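Local coordinates for putative lipoprotein (Bacteroides fragilis, PDB 3QNK) that is of unknown detailed function but, as a SusD-family lipoprotein associated with the outer membrane, probably binds glycans or related nutrients for uptake, at residues Q278-A283 with E442-F447; F284-G289 with E313-R318. All blocks are in the same frame, centred on the assembly; numbering follows the deposited sequence.

How the contacts relate
Contacts 1 and 2 are neighbours in the SusD-family region, with centres about 11 Å apart. Both segments of contact 2 lie between those of contact 1, so it is nested inside the chain loop that contact 1 closes. The two are joined by charge. Arg-318 of contact 2 makes two salt bridges to helix 432-446, with its NH1 2.7 Å from Glu-446 OE1 and its NH2 2.9 Å from Glu-442 OE1. Packing adds to this, as Ile-445 CG2 sits 3.4 Å from Arg-318 NE. Ile-445 thus serves both contacts. Contact 1 sets helix 278-283 against helix 432-446, and contact 2 sets the following loop against the start of helix 317-322.

Contact 1 of 2, residues Q278-A283 with E442-F447; sequences QELIDA and ERRIEF
Ala-283 CA and Ile-445 CA, the nearest backbone pair, are 7.5 Å apart where the helical segments 278-283 and 442-446 cross at -110°, their axes 10.7 Å apart at closest. Ile-445 meets the end of segment 278-283 with its CD1 methyl. That methyl is 3.8 Å from Ala-283 CB and 3.6 Å from Ala-283 O. It also lies 4.0 Å from Leu-280 CD1. Leu-280 has CG anti to its backbone N (chi1 174°), and CD1 extends to both Ile-445 and Arg-444. Arg-444 runs out extended from its helix and lays its guanidinium against the first turn. Leu-280 CA covers one face of the group, 3.8 Å from Arg-444 NH2. Leu-280 CD1 is 3.7 Å from Arg-444 NE. The polar ends are engaged by residues outside the segments. Arg-444 NE donates to Asn-45 OD1, and Glu-279 OE2 is hydrogen-bonded to His-471. Glu-279 OE1 and Arg-444 NH2 are 6.7 Å apart and form no salt bridge. The helices are joined by methyl packing and by a guanidinium lying over the backbone and side chain of Leu-280. Packing holds that group here, while its bond to Asn-45 probably sets its orientation.

Contact 2 of 2, residues F284-G289 with E313-R318; sequences FEMADG and EGREPR
Met-286 and Arg-315 form a single antiparallel beta bridge, with the CA of Met-286 4.2 Å from the CA of Arg-315. They are a non-hydrogen-bonded pair, flanked by two backbone bonds. Glu-316 N donates to Glu-285 O at 3.0 Å, and Ala-287 N donates to Gly-314 O at 2.9 Å.

The tight part is the inner end. Phe-284 points its ring at the start of helix 317-322, and CE1 is 3.4 Å from Arg-318 O. Glu-316 OE2 comes to the edge of the same ring, with the carboxylate turned 59° from the ring plane. Phe-319 packs edge-to-face on Phe-284, and Ile-445 of helix 432-446 touches it too. Glu-316 has CG between its backbone N and carbonyl carbon (chi1 63°), which folds the carboxylate back over the helix start. There OE1 accepts from Arg-318 N. Arg-318 also grips the carboxylate side-on, with NE 3.0 Å from Glu-316 OE1 and NH2 3.0 Å from Glu-316 OE2. With its bridges to helix 432-446, chiefly to Glu-446, it ties three carboxylates together and probably keeps them ionised. Arg-315 is buried as well. Its NH1 reaches Phe-284 O in a weak bond of 2.9 Å, its stronger partner is Ile-281 O, and it makes a cation-pi contact with Phe-319.

The outer side is looser. Ala-287 and Gly-314 are exposed. The selenomethionine at Met-286 bends so that SE rests 3.8 Å from Arg-315 CD, and its CE methyl lies by Gly-314 O.

A type I beta turn starts at the bridge residue Met-286 and ends at Gly-289, whose N bonds to Met-286 O. In 313-318, Glu-316 is the N-cap of helix 317-322. The whole is an isolated beta bridge that runs into a capped helix.

Contact 1 of 2, residues Q278-A283 with E442-F447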
loop_
_atom_site.group_PDB
_atom_site.type_symbol
_atom_site.label_atom_id
_atom_site.label_comp_id
_atom_site.label_asym_id
_atom_site.label_seq_id
_atom_site.Cartn_x
_atom_site.Cartn_y
_atom_site.Cartn_z
ATOM N N GLN B 278 -28.681 -5.276 -17.930
ATOM C CA GLN B 278 -29.953 -5.764 -18.403
ATOM C C GLN B 278 -29.921 -7.307 -18.387
ATOM O O GLN B 278 -30.932 -7.929 -18.082
ATOM C CB GLN B 278 -30.258 -5.177 -19.785
ATOM C CG GLN B 278 -31.697 -5.345 -20.221
ATOM C CD GLN B 278 -32.654 -4.946 -19.131
ATOM O OE1 GLN B 278 -32.514 -3.885 -18.501
ATOM N NE2 GLN B 278 -33.584 -5.839 -18.830
ATOM N N GLU B 279 -28.736 -7.904 -18.580
ATOM C CA GLU B 279 -28.536 -9.372 -18.552
ATOM C C GLU B 279 -28.864 -9.957 -17.176
ATOM O O GLU B 279 -29.460 -11.041 -17.096
ATOM C CB GLU B 279 -27.106 -9.751 -18.946
ATOM C CG GLU B 279 -26.897 -9.667 -20.444
ATOM C CD GLU B 279 -26.564 -8.314 -21.044
ATOM O OE1 GLU B 279 -26.441 -7.327 -20.281
ATOM O OE2 GLU B 279 -26.457 -8.241 -22.292
ATOM N N LEU B 280 -28.505 -9.233 -16.109
ATOM C CA LEU B 280 -28.855 -9.660 -14.769
ATOM C C LEU B 280 -30.340 -9.420 -14.514
ATOM O O LEU B 280 -30.992 -10.293 -13.941
ATOM C CB LEU B 280 -28.017 -8.953 -13.692
ATOM C CG LEU B 280 -28.398 -9.236 -12.244
ATOM C CD1 LEU B 280 -28.242 -10.740 -11.871
ATOM C CD2 LEU B 280 -27.626 -8.351 -11.318
ATOM N N ILE B 281 -30.877 -8.259 -14.943
ATOM C CA ILE B 281 -32.287 -7.946 -14.727
ATOM C C ILE B 281 -33.139 -9.035 -15.390
ATOM O O ILE B 281 -34.095 -9.531 -14.772
ATOM C CB ILE B 281 -32.619 -6.495 -15.208
ATOM C CG1 ILE B 281 -32.406 -5.473 -14.074
ATOM C CG2 ILE B 281 -34.065 -6.372 -15.679
ATOM C CD1 ILE B 281 -31.087 -5.303 -13.553
ATOM N N ASP B 282 -32.733 -9.463 -16.599
ATOM C CA ASP B 282 -33.427 -10.501 -17.377
ATOM C C ASP B 282 -33.453 -11.850 -16.677
ATOM O O ASP B 282 -34.364 -12.639 -16.937
ATOM C CB ASP B 282 -32.756 -10.665 -18.753
ATOM C CG ASP B 282 -33.094 -9.579 -19.785
ATOM O OD1 ASP B 282 -34.057 -8.792 -19.545
ATOM O OD2 ASP B 282 -32.425 -9.539 -20.848
ATOM N N ALA B 283 -32.446 -12.122 -15.799
ATOM C CA ALA B 283 -32.282 -13.377 -15.084
ATOM C C ALA B 283 -33.208 -13.500 -13.837
ATOM O O ALA B 283 -33.397 -14.618 -13.333
ATOM C CB ALA B 283 -30.839 -13.543 -14.686
ATOM N N GLU B 442 -29.589 -19.989 -9.908
ATOM C CA GLU B 442 -30.025 -19.634 -8.548
ATOM C C GLU B 442 -28.915 -18.975 -7.750
ATOM O O GLU B 442 -29.161 -18.024 -7.004
ATOM C CB GLU B 442 -30.559 -20.853 -7.756
ATOM C CG GLU B 442 -32.040 -21.098 -7.968
ATOM C CD GLU B 442 -32.966 -19.953 -7.611
ATOM O OE1 GLU B 442 -32.779 -19.335 -6.537
ATOM O OE2 GLU B 442 -33.872 -19.662 -8.425
ATOM N N ARG B 443 -27.703 -19.493 -7.893
ATOM C CA ARG B 443 -26.547 -18.952 -7.205
ATOM C C ARG B 443 -26.298 -17.500 -7.621
ATOM O O ARG B 443 -25.963 -16.655 -6.786
ATOM C CB ARG B 443 -25.309 -19.803 -7.507
ATOM C CG ARG B 443 -24.309 -19.663 -6.390
ATOM C CD ARG B 443 -22.942 -20.186 -6.735
ATOM N NE ARG B 443 -22.075 -19.944 -5.592
ATOM C CZ ARG B 443 -21.865 -20.813 -4.614
ATOM N NH1 ARG B 443 -22.412 -22.027 -4.665
ATOM N NH2 ARG B 443 -21.082 -20.494 -3.598
ATOM N N ARG B 444 -26.465 -17.219 -8.917
ATOM C CA ARG B 444 -26.230 -15.903 -9.455
ATOM C C ARG B 444 -27.191 -14.890 -8.831
ATOM O O ARG B 444 -26.750 -13.817 -8.438
ATOM C CB ARG B 444 -26.335 -15.909 -10.987
ATOM C CG ARG B 444 -26.041 -14.533 -11.554
ATOM C CD ARG B 444 -26.402 -14.421 -12.991
ATOM N NE ARG B 444 -25.939 -13.147 -13.524
ATOM C CZ ARG B 444 -26.024 -12.797 -14.798
ATOM N NH1 ARG B 444 -26.576 -13.616 -15.682
ATOM N NH2 ARG B 444 -25.576 -11.620 -15.196
ATOM N N ILE B 445 -28.480 -15.225 -8.729
ATOM C CA ILE B 445 -29.500 -14.344 -8.187
ATOM C C ILE B 445 -29.343 -14.208 -6.672
ATOM O O ILE B 445 -29.449 -13.100 -6.121
ATOM C CB ILE B 445 -30.899 -14.865 -8.575
ATOM C CG1 ILE B 445 -31.098 -14.889 -10.107
ATOM C CG2 ILE B 445 -32.022 -14.102 -7.869
ATOM C CD1 ILE B 445 -30.997 -13.496 -10.849
ATOM N N GLU B 446 -29.076 -15.328 -5.999
ATOM C CA GLU B 446 -28.924 -15.332 -4.560
ATOM C C GLU B 446 -27.769 -14.481 -4.104
ATOM O O GLU B 446 -27.893 -13.716 -3.130
ATOM C CB GLU B 446 -28.731 -16.764 -4.028
ATOM C CG GLU B 446 -28.909 -16.887 -2.511
ATOM C CD GLU B 446 -30.261 -16.440 -1.981
ATOM O OE1 GLU B 446 -31.233 -16.387 -2.765
ATOM O OE2 GLU B 446 -30.338 -16.077 -0.792
ATOM N N PHE B 447 -26.633 -14.649 -4.782
ATOM C CA PHE B 447 -25.407 -13.998 -4.354
ATOM C C PHE B 447 -24.995 -12.801 -5.218
ATOM O O PHE B 447 -23.836 -12.387 -5.134
ATOM C CB PHE B 447 -24.282 -15.047 -4.213
ATOM C CG PHE B 447 -24.564 -15.867 -2.979
ATOM C CD1 PHE B 447 -24.397 -15.318 -1.708
ATOM C CD2 PHE B 447 -25.090 -17.147 -3.082
ATOM C CE1 PHE B 447 -24.750 -16.035 -0.569
ATOM C CE2 PHE B 447 -25.413 -17.882 -1.936
ATOM C CZ PHE B 447 -25.272 -17.307 -0.688
#

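Contact 2 of 2, residues F284-G289 with E313-R318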
loop_
_atom_site.group_PDB
_atom_site.type_symbol
_atom_site.label_atom_id
_atom_site.label_comp_id
_atom_site.label_asym_id
_atom_site.label_seq_id
_atom_site.Cartn_x
_atom_site.Cartn_y
_atom_site.Cartn_z
ATOM N N PHE B 284 -33.799 -12.384 -13.349
ATOM C CA PHE B 284 -34.754 -12.428 -12.240
ATOM C C PHE B 284 -36.085 -12.941 -12.755
ATOM O O PHE B 284 -36.647 -12.398 -13.700
ATOM C CB PHE B 284 -34.937 -11.063 -11.575
ATOM C CG PHE B 284 -33.795 -10.638 -10.700
ATOM C CD1 PHE B 284 -33.736 -11.034 -9.364
ATOM C CD2 PHE B 284 -32.793 -9.818 -11.194
ATOM C CE1 PHE B 284 -32.679 -10.632 -8.546
ATOM C CE2 PHE B 284 -31.740 -9.404 -10.377
ATOM C CZ PHE B 284 -31.679 -9.821 -9.062
ATOM N N GLU B 285 -36.545 -14.031 -12.176
ATOM C CA GLU B 285 -37.788 -14.682 -12.557
ATOM C C GLU B 285 -38.999 -13.939 -12.068
ATOM O O GLU B 285 -38.908 -13.139 -11.130
ATOM C CB GLU B 285 -37.827 -16.090 -11.957
ATOM C CG GLU B 285 -36.870 -17.083 -12.586
ATOM C CD GLU B 285 -36.824 -18.376 -11.805
ATOM O OE1 GLU B 285 -37.865 -19.069 -11.760
ATOM O OE2 GLU B 285 -35.775 -18.664 -11.179
HETATM N N MSE B 286 -40.167 -14.288 -12.638
HETATM C CA MSE B 286 -41.461 -13.795 -12.184
HETATM C C MSE B 286 -41.741 -14.429 -10.817
HETATM O O MSE B 286 -41.150 -15.467 -10.496
HETATM C CB MSE B 286 -42.550 -14.149 -13.207
HETATM C CG MSE B 286 -42.286 -13.554 -14.566
HETATM SE SE MSE B 286 -42.119 -11.621 -14.515
HETATM C CE MSE B 286 -43.923 -11.109 -14.218
ATOM N N ALA B 287 -42.640 -13.836 -10.018
ATOM C CA ALA B 287 -42.960 -14.334 -8.666
ATOM C C ALA B 287 -43.404 -15.786 -8.647
ATOM O O ALA B 287 -43.210 -16.431 -7.619
ATOM C CB ALA B 287 -44.014 -13.473 -8.021
ATOM N N ASP B 288 -43.913 -16.324 -9.775
ATOM C CA ASP B 288 -44.401 -17.706 -9.880
ATOM C C ASP B 288 -43.361 -18.657 -10.481
ATOM O O ASP B 288 -43.683 -19.780 -10.874
ATOM C CB ASP B 288 -45.673 -17.742 -10.748
ATOM C CG ASP B 288 -45.441 -17.378 -12.206
ATOM O OD1 ASP B 288 -44.425 -16.725 -12.498
ATOM O OD2 ASP B 288 -46.296 -17.719 -13.050
ATOM N N GLY B 289 -42.139 -18.196 -10.606
ATOM C CA GLY B 289 -41.102 -19.041 -11.162
ATOM C C GLY B 289 -41.114 -19.171 -12.670
ATOM O O GLY B 289 -40.503 -20.087 -13.216
ATOM N N GLU B 313 -42.659 -5.029 -13.069
ATOM C CA GLU B 313 -43.848 -5.569 -12.429
ATOM C C GLU B 313 -43.771 -7.102 -12.302
ATOM O O GLU B 313 -43.218 -7.782 -13.160
ATOM C CB GLU B 313 -45.091 -5.172 -13.267
ATOM C CG GLU B 313 -45.619 -3.751 -13.048
ATOM C CD GLU B 313 -46.392 -3.089 -14.183
ATOM O OE1 GLU B 313 -46.996 -3.819 -15.004
ATOM O OE2 GLU B 313 -46.405 -1.833 -14.242
ATOM N N GLY B 314 -44.340 -7.614 -11.230
ATOM C CA GLY B 314 -44.540 -9.036 -10.942
ATOM C C GLY B 314 -43.357 -9.945 -10.719
ATOM O O GLY B 314 -43.514 -11.175 -10.766
ATOM N N ARG B 315 -42.189 -9.356 -10.420
ATOM C CA ARG B 315 -40.944 -10.098 -10.202
ATOM C C ARG B 315 -40.896 -10.762 -8.837
ATOM O O ARG B 315 -41.685 -10.418 -7.947
ATOM C CB ARG B 315 -39.744 -9.151 -10.345
ATOM C CG ARG B 315 -39.525 -8.569 -11.734
ATOM C CD ARG B 315 -39.350 -9.580 -12.860
ATOM N NE ARG B 315 -39.160 -8.834 -14.092
ATOM C CZ ARG B 315 -38.024 -8.797 -14.775
ATOM N NH1 ARG B 315 -37.010 -9.583 -14.432
ATOM N NH2 ARG B 315 -37.910 -8.015 -15.843
ATOM N N GLU B 316 -39.980 -11.732 -8.673
ATOM C CA GLU B 316 -39.784 -12.428 -7.393
ATOM C C GLU B 316 -39.110 -11.457 -6.352
ATOM O O GLU B 316 -38.439 -10.510 -6.779
ATOM C CB GLU B 316 -38.965 -13.704 -7.601
ATOM C CG GLU B 316 -37.560 -13.457 -8.120
ATOM C CD GLU B 316 -36.434 -13.897 -7.200
ATOM O OE1 GLU B 316 -36.559 -13.756 -5.958
ATOM O OE2 GLU B 316 -35.407 -14.370 -7.739
ATOM N N PRO B 317 -39.291 -11.637 -5.007
ATOM C CA PRO B 317 -38.772 -10.643 -4.037
ATOM C C PRO B 317 -37.309 -10.195 -4.189
ATOM O O PRO B 317 -37.034 -9.020 -3.936
ATOM C CB PRO B 317 -38.978 -11.344 -2.691
ATOM C CG PRO B 317 -40.194 -12.167 -2.888
ATOM C CD PRO B 317 -40.090 -12.674 -4.306
ATOM N N ARG B 318 -36.376 -11.089 -4.610
ATOM C CA ARG B 318 -34.941 -10.753 -4.717
ATOM C C ARG B 318 -34.698 -9.687 -5.769
ATOM O O ARG B 318 -33.690 -8.984 -5.691
ATOM C CB ARG B 318 -34.073 -11.985 -4.985
ATOM C CG ARG B 318 -34.037 -12.973 -3.821
ATOM C CD ARG B 318 -33.305 -14.259 -4.144
ATOM N NE ARG B 318 -33.943 -15.011 -5.221
ATOM C CZ ARG B 318 -33.573 -16.226 -5.612
ATOM N NH1 ARG B 318 -32.581 -16.850 -5.007
ATOM N NH2 ARG B 318 -34.200 -16.827 -6.606
#